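Local coordinates for protein dual function macrocyclase-peptidase POPB (Galerina marginata, PDB 5N4B) that cleaves precursor peptides after proline and joins the ends of the released core into macrocycles during biosynthesis of the amanitin toxins, at residues Leu216-Pro221 against Arg233-Cys238; Ala491-Gly496 against Lys571-Gly576. The protein carries 1 engineered substitution. All blocks are in the same frame, centred on the assembly; numbering follows the deposited sequence.

Interaction 1: residues Leu216-Pro221 against Arg233-Cys238; sequences LYQRYP and RNAMMC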
ATOM      1  N   LEU A 216       6.322  14.891 -16.399  1.00 12.32           N
ATOM      2  CA  LEU A 216       6.983  13.612 -16.603  1.00 13.10           C
ATOM      3  C   LEU A 216       6.115  12.496 -16.058  1.00 13.09           C
ATOM      4  O   LEU A 216       5.440  12.652 -15.030  1.00 13.35           O
ATOM      5  CB  LEU A 216       8.356  13.557 -15.916  1.00 14.01           C
ATOM      6  CG  LEU A 216       9.358  14.544 -16.536  1.00 17.55           C
ATOM      7  CD1 LEU A 216       9.487  15.766 -15.697  1.00 18.94           C
ATOM      8  CD2 LEU A 216      10.632  13.931 -16.797  1.00 24.16           C
ATOM      9  N   TYR A 217       6.175  11.349 -16.719  1.00 13.49           N
ATOM     10  CA  TYR A 217       5.402  10.155 -16.401  1.00 11.59           C
ATOM     11  C   TYR A 217       6.099   8.947 -17.018  1.00 13.39           C
ATOM     12  O   TYR A 217       6.736   9.047 -18.071  1.00 13.28           O
ATOM     13  CB  TYR A 217       3.974  10.290 -16.940  1.00 12.87           C
ATOM     14  CG  TYR A 217       3.891  10.215 -18.438  1.00 13.32           C
ATOM     15  CD1 TYR A 217       4.233  11.301 -19.253  1.00 14.99           C
ATOM     16  CD2 TYR A 217       3.577   9.031 -19.040  1.00 14.83           C
ATOM     17  CE1 TYR A 217       4.217  11.189 -20.620  1.00 14.26           C
ATOM     18  CE2 TYR A 217       3.577   8.907 -20.419  1.00 15.31           C
ATOM     19  CZ  TYR A 217       3.918   9.978 -21.202  1.00 15.03           C
ATOM     20  OH  TYR A 217       3.935   9.843 -22.596  1.00 17.40           O
ATOM     21  N   GLN A 218       5.954   7.797 -16.364  1.00 12.67           N
ATOM     22  CA  GLN A 218       6.499   6.546 -16.873  1.00 12.59           C
ATOM     23  C   GLN A 218       5.455   5.840 -17.723  1.00 13.64           C
ATOM     24  O   GLN A 218       4.296   5.682 -17.318  1.00 15.41           O
ATOM     25  CB  GLN A 218       6.946   5.639 -15.751  1.00 11.68           C
ATOM     26  CG  GLN A 218       7.497   4.308 -16.289  1.00 12.91           C
ATOM     27  CD  GLN A 218       8.185   3.556 -15.202  1.00 14.40           C
ATOM     28  OE1 GLN A 218       9.402   3.468 -15.187  1.00 14.43           O
ATOM     29  NE2 GLN A 218       7.427   3.064 -14.227  1.00 15.10           N
ATOM     30  N   ARG A 219       5.864   5.396 -18.888  1.00 14.37           N
ATOM     31  CA  ARG A 219       4.967   4.591 -19.687  1.00 17.70           C
ATOM     32  C   ARG A 219       5.668   3.379 -20.283  1.00 17.23           C
ATOM     33  O   ARG A 219       6.887   3.222 -20.230  1.00 19.11           O
ATOM     34  CB  ARG A 219       4.305   5.368 -20.787  1.00 20.87           C
ATOM     35  CG  ARG A 219       5.355   5.942 -21.689  1.00 20.10           C
ATOM     36  CD  ARG A 219       4.830   6.175 -23.055  1.00 25.35           C
ATOM     37  NE  ARG A 219       4.429   4.954 -23.754  1.00 23.84           N
ATOM     38  CZ  ARG A 219       3.970   4.965 -24.989  1.00 26.96           C
ATOM     39  NH1 ARG A 219       3.862   6.123 -25.641  1.00 29.47           N
ATOM     40  NH2 ARG A 219       3.631   3.822 -25.543  1.00 22.00           N
ATOM     41  N   TYR A 220       4.863   2.516 -20.805  1.00 16.25           N
ATOM     42  CA  TYR A 220       5.281   1.253 -21.375  1.00 17.25           C
ATOM     43  C   TYR A 220       4.984   1.190 -22.859  1.00 18.11           C
ATOM     44  O   TYR A 220       4.219   2.015 -23.366  1.00 19.74           O
ATOM     45  CB  TYR A 220       4.606   0.120 -20.629  1.00 18.69           C
ATOM     46  CG  TYR A 220       5.236  -0.063 -19.273  1.00 16.32           C
ATOM     47  CD1 TYR A 220       6.331  -0.911 -19.112  1.00 17.99           C
ATOM     48  CD2 TYR A 220       4.817   0.674 -18.177  1.00 15.18           C
ATOM     49  CE1 TYR A 220       6.935  -1.089 -17.885  1.00 17.18           C
ATOM     50  CE2 TYR A 220       5.441   0.507 -16.950  1.00 16.19           C
ATOM     51  CZ  TYR A 220       6.487  -0.368 -16.825  1.00 16.51           C
ATOM     52  OH  TYR A 220       7.090  -0.500 -15.567  1.00 17.14           O
ATOM     53  N   PRO A 221       5.553   0.228 -23.584  1.00 19.50           N
ATOM     54  CA  PRO A 221       5.250   0.125 -25.006  1.00 21.97           C
ATOM     55  C   PRO A 221       3.780  -0.142 -25.220  1.00 22.32           C
ATOM     56  O   PRO A 221       3.151  -0.878 -24.444  1.00 23.52           O
ATOM     57  CB  PRO A 221       6.105  -1.055 -25.466  1.00 24.28           C
ATOM     58  CG  PRO A 221       7.276  -1.066 -24.481  1.00 23.50           C
ATOM     59  CD  PRO A 221       6.648  -0.664 -23.172  1.00 19.97           C
ATOM     60  N   ARG A 233       7.493  -4.315 -19.462  1.00 19.71           N
ATOM     61  CA  ARG A 233       8.926  -4.268 -19.726  1.00 19.60           C
ATOM     62  C   ARG A 233       9.225  -3.060 -20.598  1.00 18.18           C
ATOM     63  O   ARG A 233       8.360  -2.516 -21.287  1.00 19.63           O
ATOM     64  CB  ARG A 233       9.443  -5.549 -20.387  1.00 25.40           C
ATOM     65  CG  ARG A 233       9.334  -6.764 -19.532  1.00 32.64           C
ATOM     66  CD  ARG A 233      10.360  -6.714 -18.418  1.00 50.02           C
ATOM     67  NE  ARG A 233      10.403  -7.959 -17.650  1.00 56.87           N
ATOM     68  CZ  ARG A 233       9.649  -8.229 -16.588  1.00 61.03           C
ATOM     69  NH1 ARG A 233       8.758  -7.349 -16.120  1.00 63.50           N
ATOM     70  NH2 ARG A 233       9.791  -9.405 -15.993  1.00 57.31           N
ATOM     71  N   ASN A 234      10.499  -2.664 -20.604  1.00 20.39           N
ATOM     72  CA  ASN A 234      10.958  -1.573 -21.451  1.00 19.78           C
ATOM     73  C   ASN A 234      10.239  -0.263 -21.123  1.00 19.71           C
ATOM     74  O   ASN A 234       9.888   0.531 -22.005  1.00 19.64           O
ATOM     75  CB  ASN A 234      10.847  -1.924 -22.946  1.00 21.29           C
ATOM     76  CG  ASN A 234      11.743  -3.071 -23.328  1.00 28.52           C
ATOM     77  OD1 ASN A 234      12.980  -2.917 -23.492  1.00 30.40           O
ATOM     78  ND2 ASN A 234      11.164  -4.215 -23.413  1.00 27.82           N
ATOM     79  N   ALA A 235      10.168   0.019 -19.822  1.00 16.77           N
ATOM     80  CA  ALA A 235       9.642   1.302 -19.354  1.00 15.99           C
ATOM     81  C   ALA A 235      10.436   2.466 -19.906  1.00 17.19           C
ATOM     82  O   ALA A 235      11.659   2.394 -20.141  1.00 18.26           O
ATOM     83  CB  ALA A 235       9.690   1.377 -17.835  1.00 17.11           C
ATOM     84  N   MET A 236       9.735   3.563 -20.082  1.00 16.74           N
ATOM     85  CA  MET A 236      10.293   4.812 -20.579  1.00 18.10           C
ATOM     86  C   MET A 236       9.833   5.924 -19.656  1.00 15.91           C
ATOM     87  O   MET A 236       8.632   6.068 -19.392  1.00 17.87           O
ATOM     88  CB  MET A 236       9.760   5.145 -21.994  1.00 21.68           C
ATOM     89  CG  MET A 236      10.135   4.139 -23.044  1.00 23.73           C
ATOM     90  SD  MET A 236       9.081   4.217 -24.497  1.00 27.04           S
ATOM     91  CE  MET A 236       7.755   3.154 -23.925  1.00 25.31           C
ATOM     92  N   MET A 237      10.755   6.756 -19.204  1.00 15.77           N
ATOM     93  CA  MET A 237      10.375   8.009 -18.569  1.00 14.11           C
ATOM     94  C   MET A 237      10.202   9.054 -19.666  1.00 16.85           C
ATOM     95  O   MET A 237      11.118   9.303 -20.455  1.00 17.99           O
ATOM     96  CB  MET A 237      11.414   8.446 -17.535  1.00 15.57           C
ATOM     97  CG  MET A 237      11.082   9.733 -16.825  1.00 16.31           C
ATOM     98  SD  MET A 237       9.542   9.761 -15.918  1.00 16.93           S
ATOM     99  CE  MET A 237       9.876   8.485 -14.722  1.00 14.27           C
ATOM    100  N   CYS A 238       9.035   9.655 -19.718  1.00 15.63           N
ATOM    101  CA  CYS A 238       8.636  10.522 -20.799  1.00 15.81           C
ATOM    102  C   CYS A 238       8.164  11.855 -20.261  1.00 13.70           C
ATOM    103  O   CYS A 238       7.874  12.000 -19.054  1.00 15.35           O
ATOM    104  CB  CYS A 238       7.493   9.904 -21.603  1.00 16.45           C
ATOM    105  SG  CYS A 238       7.977   8.417 -22.501  1.00 20.76           S
TER

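Interaction 2: residues Ala491-Gly496 against Lys571-Gly576; sequences AAIQYG and KVAING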
ATOM      1  N   ALA A 491     -10.965 -13.684  21.850  1.00 14.58           N
ATOM      2  CA  ALA A 491     -10.400 -14.064  20.578  1.00 13.19           C
ATOM      3  C   ALA A 491      -9.490 -12.950  20.084  1.00 13.17           C
ATOM      4  O   ALA A 491      -9.609 -11.797  20.488  1.00 14.61           O
ATOM      5  CB  ALA A 491     -11.521 -14.270  19.541  1.00 14.69           C
ATOM      6  N   ALA A 492      -8.583 -13.295  19.189  1.00 12.16           N
ATOM      7  CA  ALA A 492      -7.656 -12.330  18.629  1.00 10.69           C
ATOM      8  C   ALA A 492      -7.663 -12.435  17.118  1.00 12.27           C
ATOM      9  O   ALA A 492      -7.724 -13.541  16.579  1.00 13.39           O
ATOM     10  CB  ALA A 492      -6.221 -12.564  19.157  1.00 13.12           C
ATOM     11  N   ILE A 493      -7.654 -11.294  16.439  1.00 10.96           N
ATOM     12  CA  ILE A 493      -7.316 -11.237  15.028  1.00 10.85           C
ATOM     13  C   ILE A 493      -5.934 -10.645  14.926  1.00  9.01           C
ATOM     14  O   ILE A 493      -5.686  -9.527  15.405  1.00 10.57           O
ATOM     15  CB  ILE A 493      -8.333 -10.495  14.181  1.00 13.52           C
ATOM     16  CG1 ILE A 493      -9.509 -11.455  13.950  1.00 23.00           C
ATOM     17  CG2 ILE A 493      -7.712 -10.110  12.879  1.00 14.78           C
ATOM     18  CD1 ILE A 493     -10.328 -11.802  15.078  1.00 28.05           C
ATOM     19  N   GLN A 494      -5.029 -11.416  14.338  1.00  7.88           N
ATOM     20  CA  GLN A 494      -3.620 -11.068  14.220  1.00  8.86           C
ATOM     21  C   GLN A 494      -3.317 -10.801  12.755  1.00  8.97           C
ATOM     22  O   GLN A 494      -3.516 -11.676  11.898  1.00  9.45           O
ATOM     23  CB  GLN A 494      -2.745 -12.189  14.776  1.00  9.55           C
ATOM     24  CG  GLN A 494      -1.277 -11.949  14.700  1.00 10.19           C
ATOM     25  CD  GLN A 494      -0.474 -13.057  15.276  1.00 12.17           C
ATOM     26  OE1 GLN A 494      -0.684 -13.421  16.428  1.00 13.58           O
ATOM     27  NE2 GLN A 494       0.419 -13.649  14.495  1.00 11.22           N
ATOM     28  N   TYR A 495      -2.838  -9.600  12.477  1.00  8.32           N
ATOM     29  CA  TYR A 495      -2.675  -9.111  11.120  1.00  8.65           C
ATOM     30  C   TYR A 495      -1.209  -8.917  10.826  1.00  9.13           C
ATOM     31  O   TYR A 495      -0.458  -8.464  11.690  1.00 12.14           O
ATOM     32  CB  TYR A 495      -3.387  -7.753  10.990  1.00 13.63           C
ATOM     33  CG  TYR A 495      -3.392  -7.169   9.611  1.00 22.83           C
ATOM     34  CD1 TYR A 495      -4.053  -7.808   8.578  1.00 31.53           C
ATOM     35  CD2 TYR A 495      -2.735  -6.004   9.335  1.00 29.68           C
ATOM     36  CE1 TYR A 495      -4.042  -7.301   7.274  1.00 35.53           C
ATOM     37  CE2 TYR A 495      -2.721  -5.480   8.041  1.00 40.55           C
ATOM     38  CZ  TYR A 495      -3.377  -6.139   7.017  1.00 44.11           C
ATOM     39  OH  TYR A 495      -3.378  -5.627   5.724  1.00 55.94           O
ATOM     40  N   GLY A 496      -0.792  -9.226   9.616  1.00  9.13           N
ATOM     41  CA  GLY A 496       0.587  -9.000   9.235  1.00 11.27           C
ATOM     42  C   GLY A 496       0.769  -8.816   7.743  1.00 12.05           C
ATOM     43  O   GLY A 496      -0.093  -9.153   6.929  1.00 11.19           O
ATOM     44  N   LYS A 571      -8.038 -19.505  19.695  1.00 16.17           N
ATOM     45  CA  LYS A 571      -8.853 -18.393  19.240  1.00 15.47           C
ATOM     46  C   LYS A 571      -8.047 -17.236  18.654  1.00 12.47           C
ATOM     47  O   LYS A 571      -8.495 -16.105  18.696  1.00 13.58           O
ATOM     48  CB  LYS A 571      -9.800 -17.929  20.341  1.00 18.07           C
ATOM     49  CG  LYS A 571     -10.817 -19.019  20.827  1.00 18.85           C
ATOM     50  CD  LYS A 571     -11.969 -18.295  21.530  1.00 27.30           C
ATOM     51  CE  LYS A 571     -13.015 -19.218  22.182  1.00 36.55           C
ATOM     52  NZ  LYS A 571     -13.344 -20.377  21.294  1.00 37.34           N
ATOM     53  N   VAL A 572      -6.871 -17.529  18.098  1.00 13.00           N
ATOM     54  CA  VAL A 572      -6.116 -16.549  17.303  1.00 10.58           C
ATOM     55  C   VAL A 572      -6.385 -16.824  15.831  1.00 12.68           C
ATOM     56  O   VAL A 572      -6.083 -17.907  15.330  1.00 12.55           O
ATOM     57  CB  VAL A 572      -4.610 -16.595  17.575  1.00 12.14           C
ATOM     58  CG1 VAL A 572      -3.930 -15.515  16.761  1.00 12.45           C
ATOM     59  CG2 VAL A 572      -4.279 -16.439  19.076  1.00 13.18           C
ATOM     60  N   ALA A 573      -6.949 -15.858  15.139  1.00 10.07           N
ATOM     61  CA  ALA A 573      -7.171 -15.893  13.706  1.00  9.88           C
ATOM     62  C   ALA A 573      -6.145 -14.997  13.050  1.00 10.30           C
ATOM     63  O   ALA A 573      -5.725 -14.001  13.647  1.00 13.11           O
ATOM     64  CB  ALA A 573      -8.555 -15.387  13.342  1.00 11.54           C
ATOM     65  N   ILE A 574      -5.731 -15.342  11.848  1.00  8.60           N
ATOM     66  CA  ILE A 574      -4.730 -14.554  11.137  1.00  8.86           C
ATOM     67  C   ILE A 574      -5.254 -14.077   9.798  1.00  9.41           C
ATOM     68  O   ILE A 574      -6.056 -14.753   9.134  1.00  9.60           O
ATOM     69  CB  ILE A 574      -3.374 -15.275  10.977  1.00  8.95           C
ATOM     70  CG1 ILE A 574      -3.534 -16.641  10.347  1.00  9.03           C
ATOM     71  CG2 ILE A 574      -2.644 -15.369  12.333  1.00 10.33           C
ATOM     72  CD1 ILE A 574      -2.192 -17.366  10.042  1.00 10.94           C
ATOM     73  N   ASN A 575      -4.762 -12.901   9.388  1.00  8.65           N
ATOM     74  CA  ASN A 575      -5.200 -12.241   8.171  1.00  7.88           C
ATOM     75  C   ASN A 575      -4.048 -11.416   7.617  1.00  9.01           C
ATOM     76  O   ASN A 575      -3.241 -10.868   8.381  1.00  9.71           O
ATOM     77  CB  ASN A 575      -6.412 -11.353   8.519  1.00  9.56           C
ATOM     78  CG  ASN A 575      -6.969 -10.537   7.362  1.00 10.89           C
ATOM     79  OD1 ASN A 575      -7.210  -9.334   7.538  1.00 15.13           O
ATOM     80  ND2 ASN A 575      -7.211 -11.143   6.222  1.00  9.93           N
ATOM     81  N   GLY A 576      -3.971 -11.353   6.281  1.00  8.78           N
ATOM     82  CA  GLY A 576      -2.976 -10.538   5.592  1.00  8.52           C
ATOM     83  C   GLY A 576      -3.236 -10.630   4.107  1.00  9.72           C
ATOM     84  O   GLY A 576      -3.971 -11.509   3.647  1.00  9.50           O
TER

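Interaction 1: residues Leu216-Pro221 against Arg233-Cys238
Ala235 lies over one face of the Tyr220 ring, its CA above the ring and its CB 3.7 Å from Tyr220 CE1, while the carbonyl O of Arg233 sits at the ring's edge, near its plane, 3.4 Å from Tyr220 CD1. The second tyrosine, Tyr217, is met obliquely: Cys238 CB approaches Tyr217 CZ to 3.6 Å, and Cys238 SG makes an oblique sulfur-aromatic contact with the ring. CG of Tyr217 stands between its backbone N and carbonyl carbon (chi1 71°), which swings the ring toward Cys238, and its hydroxyl is hydrogen-bonded beyond the pair to Asp249 and Gln246. The third flat group, the guanidinium of Arg219, turns back on its own chain. Its NE and NH2 both grip Tyr220 O, at 3.0 and 2.9 Å, from the same face of that carbonyl's plane, and the oxygen lies in the guanidinium plane. This double hold fixes the rotation of the group while Met236 runs side by side with it, its CE 3.8 Å from Arg219 NE and also resting against the link between Tyr220 and Pro221. On the other face of the sheet, the extended Gln218 brings OE1 to Ala235 CB, and that oxygen accepts a hydrogen bond from Tyr263 N. Four backbone hydrogen bonds join Tyr217 with Cys238 and Arg219 with Met236, flanking the non-hydrogen-bonded pair Gln218 and Met237. This is the antiparallel pairing of the two middle strands in a four-stranded blade of the beta-propeller.

Interaction 2: residues Ala491-Gly496 against Lys571-Gly576
Ala492-Tyr495 and Val572-Gly576 run parallel and in step, Ala492 facing Val572 and Tyr495 facing Asn575, with their short axes 30° apart. Five backbone hydrogen bonds join the two segments, given and received in alternation. The nearly straight bond from Ala573 N to Ala492 O is 2.8 Å long, whereas toward the C-terminal end the strands ease apart: Gly496 N reaches Asn575 O at 3.2 Å. Ile574 CA adds a CA-H...O contact to Gln494 O, also at 3.2 Å.

Gln494 and Ile574 lie side by side on one face, Gln494 CB 4.0 Å from Ile574 CG2. The glutamine is fully extended, CG anti to the backbone N (chi1 180°), and its chain crosses Val572 obliquely to bring OE1 within 3.9 Å of Val572 CG1; its NE2 is bound by Phe554 O. On the other face Ile493 CG1 meets Ala573 CB, and the Tyr495 ring crosses the Asn575 amide with the two planes 44° apart. Tyr495 CD1 comes 3.7 Å from Asn575 OD1 and 3.2 Å from Asn575 O, the backbone oxygen meeting the ring obliquely. The amide is held from beyond the pair: ND2 donates to Val600 O and Glu602, and OD1 accepts from Lys715. Tyr495 OH hydrogen-bonds the backbone of the bound peptide, so this end of the pair borders the substrate, and Gly576 is followed closely by the catalytic-serine position, Ala578, an engineered residue here.

Within the alpha/beta-hydrolase sheet, strand 492-495 lies between 522-526 and 572-577. Helix 705-722 packs on the Ile493 and Ala573 face, and helix 548-563 on the face of Gln494 and Ile574.

Antiparallel and parallel pairing each appear once here, in different domains of one chain. From the N terminus, interaction 1 comes first and closes a short loop of 11 residues, with neither helix nor strand in it, as a local connection within one propeller blade. The chain then completes the remaining blades before interaction 2 opens. That contact spans 74 residues, including strand 522-526 and helix 548-563, and so makes neighbours in the hydrolase sheet of two strands far apart in sequence. The two are in series, neither nested nor crossed, their centres 40 Å apart on opposite sides of the chain's centre. Yet both approach the catalytic machinery: Tyr220 lies about 8 Å from His699, side chain to side chain, and 571-576 ends close to the nucleophile position.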